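Angiotensin-converting enzyme (Anopheles gambiae, PDB 6S1Y) probably cleaves peptides as a zinc metallopeptidase of the angiotensin-converting enzyme family, a mosquito enzyme of interest for insecticide design. Local coordinates at residues S42-F47 / Y117-F122. Residues are numbered along the deposited sequence; the frame is centred on the assembly and turned at random.
With NAG (2-acetamido-2-deoxy-beta-D-glucopyranose), chain B; NAG (2-acetamido-2-deoxy-beta-D-glucopyranose), chain C.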
# COMPACT_ATOMS: atom_id res chain seq x y z
N SER A 42 11.92 -13.25 -7.45
CA SER A 42 13.32 -12.88 -7.37
C SER A 42 14.07 -13.08 -8.67
O SER A 42 15.20 -12.60 -8.81
CB SER A 42 14.04 -13.71 -6.30
OG SER A 42 13.29 -13.70 -5.10
N ASN A 43 13.46 -13.78 -9.62
CA ASN A 43 14.20 -14.27 -10.79
C ASN A 43 13.14 -14.69 -11.83
O ASN A 43 12.74 -15.85 -11.88
CB ASN A 43 15.12 -15.39 -10.36
CG ASN A 43 15.98 -15.92 -11.47
OD1 ASN A 43 16.11 -15.29 -12.50
ND2 ASN A 43 16.56 -17.10 -11.25
N LEU A 44 12.71 -13.72 -12.64
CA LEU A 44 11.58 -13.94 -13.55
C LEU A 44 12.08 -14.67 -14.79
O LEU A 44 12.50 -14.06 -15.76
CB LEU A 44 10.92 -12.64 -13.97
CG LEU A 44 10.19 -11.74 -12.99
CD1 LEU A 44 9.98 -10.40 -13.66
CD2 LEU A 44 8.86 -12.32 -12.55
N THR A 45 12.01 -15.99 -14.75
CA THR A 45 12.27 -16.81 -15.91
C THR A 45 11.02 -17.61 -16.21
O THR A 45 10.21 -17.88 -15.32
CB THR A 45 13.45 -17.78 -15.71
OG1 THR A 45 13.11 -18.72 -14.68
CG2 THR A 45 14.70 -17.01 -15.33
N GLU A 46 10.88 -18.02 -17.46
CA GLU A 46 9.73 -18.82 -17.82
C GLU A 46 9.77 -20.15 -17.09
O GLU A 46 8.74 -20.65 -16.63
CB GLU A 46 9.67 -18.98 -19.34
CG GLU A 46 9.23 -17.66 -20.01
CD GLU A 46 9.79 -17.46 -21.41
OE1 GLU A 46 9.61 -18.36 -22.27
OE2 GLU A 46 10.38 -16.38 -21.64
N PHE A 47 10.97 -20.70 -16.89
CA PHE A 47 11.08 -21.92 -16.09
C PHE A 47 10.55 -21.70 -14.68
O PHE A 47 9.77 -22.51 -14.17
CB PHE A 47 12.53 -22.37 -16.02
CG PHE A 47 12.73 -23.54 -15.10
CD1 PHE A 47 12.37 -24.82 -15.49
CD2 PHE A 47 13.28 -23.35 -13.84
CE1 PHE A 47 12.57 -25.90 -14.64
CE2 PHE A 47 13.47 -24.42 -12.99
CZ PHE A 47 13.12 -25.70 -13.39
N TYR A 117 5.12 -5.68 -16.67
CA TYR A 117 5.43 -4.53 -15.83
C TYR A 117 6.87 -4.58 -15.33
O TYR A 117 7.60 -3.58 -15.39
CB TYR A 117 4.45 -4.51 -14.65
CG TYR A 117 4.58 -3.36 -13.66
CD1 TYR A 117 5.60 -3.34 -12.71
CD2 TYR A 117 3.63 -2.33 -13.64
CE1 TYR A 117 5.69 -2.32 -11.80
CE2 TYR A 117 3.72 -1.29 -12.72
CZ TYR A 117 4.75 -1.28 -11.81
OH TYR A 117 4.85 -0.25 -10.87
N ALA A 118 7.29 -5.73 -14.80
CA ALA A 118 8.60 -5.82 -14.16
C ALA A 118 9.74 -5.77 -15.16
O ALA A 118 10.85 -5.36 -14.81
CB ALA A 118 8.69 -7.11 -13.34
N LYS A 119 9.50 -6.16 -16.40
CA LYS A 119 10.56 -6.27 -17.39
C LYS A 119 10.71 -5.05 -18.29
O LYS A 119 11.58 -5.04 -19.16
CB LYS A 119 10.32 -7.51 -18.26
CG LYS A 119 10.63 -8.85 -17.60
CD LYS A 119 10.31 -10.00 -18.56
CE LYS A 119 11.02 -11.28 -18.18
NZ LYS A 119 11.05 -12.26 -19.33
N ALA A 120 9.90 -4.02 -18.13
CA ALA A 120 9.94 -2.90 -19.06
C ALA A 120 11.23 -2.12 -18.92
O ALA A 120 11.70 -1.88 -17.81
CB ALA A 120 8.75 -1.97 -18.81
N LYS A 121 11.79 -1.70 -20.06
CA LYS A 121 13.00 -0.88 -20.09
C LYS A 121 12.81 0.24 -21.09
O LYS A 121 11.99 0.14 -22.00
CB LYS A 121 14.25 -1.72 -20.46
CG LYS A 121 14.47 -2.91 -19.53
CD LYS A 121 15.89 -2.99 -18.99
CE LYS A 121 15.99 -3.92 -17.77
NZ LYS A 121 15.06 -5.10 -17.93
N PHE A 122 13.62 1.29 -20.96
CA PHE A 122 13.34 2.52 -21.69
C PHE A 122 14.61 3.18 -22.17
O PHE A 122 15.66 3.10 -21.52
CB PHE A 122 12.54 3.48 -20.81
CG PHE A 122 11.30 2.87 -20.25
CD1 PHE A 122 10.13 2.86 -21.00
CD2 PHE A 122 11.31 2.25 -19.02
CE1 PHE A 122 8.97 2.28 -20.50
CE2 PHE A 122 10.15 1.67 -18.51
CZ PHE A 122 8.99 1.68 -19.25
C1 NAG B . 17.38 -17.82 -12.19
C2 NAG B . 18.66 -18.30 -11.50
C3 NAG B . 19.39 -19.35 -12.37
C4 NAG B . 18.45 -20.47 -12.77
C5 NAG B . 17.22 -19.87 -13.45
C6 NAG B . 16.18 -20.90 -13.84
C7 NAG B . 19.84 -16.80 -9.97
C8 NAG B . 20.77 -15.63 -9.85
N2 NAG B . 19.54 -17.18 -11.21
O3 NAG B . 20.49 -19.85 -11.62
O4 NAG B . 19.06 -21.35 -13.71
O5 NAG B . 16.57 -18.95 -12.56
O6 NAG B . 15.21 -20.34 -14.72
O7 NAG B . 19.36 -17.36 -8.99
C1 NAG C . 19.74 -22.53 -13.21
C2 NAG C . 19.66 -23.65 -14.25
C3 NAG C . 20.46 -24.87 -13.79
C4 NAG C . 21.85 -24.49 -13.31
C5 NAG C . 21.79 -23.32 -12.33
C6 NAG C . 23.17 -22.83 -11.94
C7 NAG C . 17.70 -23.92 -15.71
C8 NAG C . 16.28 -24.39 -15.80
N2 NAG C . 18.29 -24.04 -14.52
O3 NAG C . 20.59 -25.78 -14.88
O4 NAG C . 22.43 -25.60 -12.64
O5 NAG C . 21.10 -22.22 -12.94
O6 NAG C . 23.11 -21.57 -11.27
O7 NAG C . 18.28 -23.45 -16.68
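Leu44 and Lys119 set the backbone spacing: their CA atoms, 8.6 Å apart, are the nearest pair between 42-47 and 117-122, so the two backbones stay apart and side chains fill the distance. Asn43 to Thr45 lie in the short link that leads into helix 46-70, and Ala118 and Lys119 lie near the C-terminal end of helix 100-119. Leu44 reaches across with one branch, CD1 lying 3.5 Å from CB of Ala118, a close apolar touch. With CG anti to its carbonyl carbon (chi1 -66°) and CD1 extended beyond it, the leucine projects this methyl at the helix. Lys119 runs past the leucine in the opposite sense, its chain extended beyond CG; Leu44 CD1 and Lys119 CG approach side by side at a looser 4.3 Å. Lys119 CE lies 4.0 Å from the Leu44 carbonyl O, a loose contact with a polar atom. Glu46 OE2 and Lys119 NZ remain 4.8 Å apart, too far for a salt bridge, although their opposite charges may attract weakly.

The same link carries an N-glycan in an Asn-Leu-Thr sequon: Asn43 ND2 is bonded to C1 of the first sugar (NAG, chain B). Thr45 OG1 shares a hydrogen bond with O6 of that sugar at 2.7 Å and, separately, accepts one from the backbone N of Asn48, the mark of an N-cap on helix 46-70. The second sugar (NAG, chain C) lays its acetamide methyl C8 over the centre of one Phe47 face, 3.6 Å above the plane, a CH-pi arrangement.

Around the contact, Leu44 shares a backbone hydrogen bond with Asp323, whose loop also touches Lys119, thus bridging both segments. Next to Ala118 in sequence, Tyr117 meets Trp159 of helix 149-163 edge-to-face and touches Leu135 of helix 135-145, linking the glycosylated interhelical turn through helix 100-119 to these neighbouring helices.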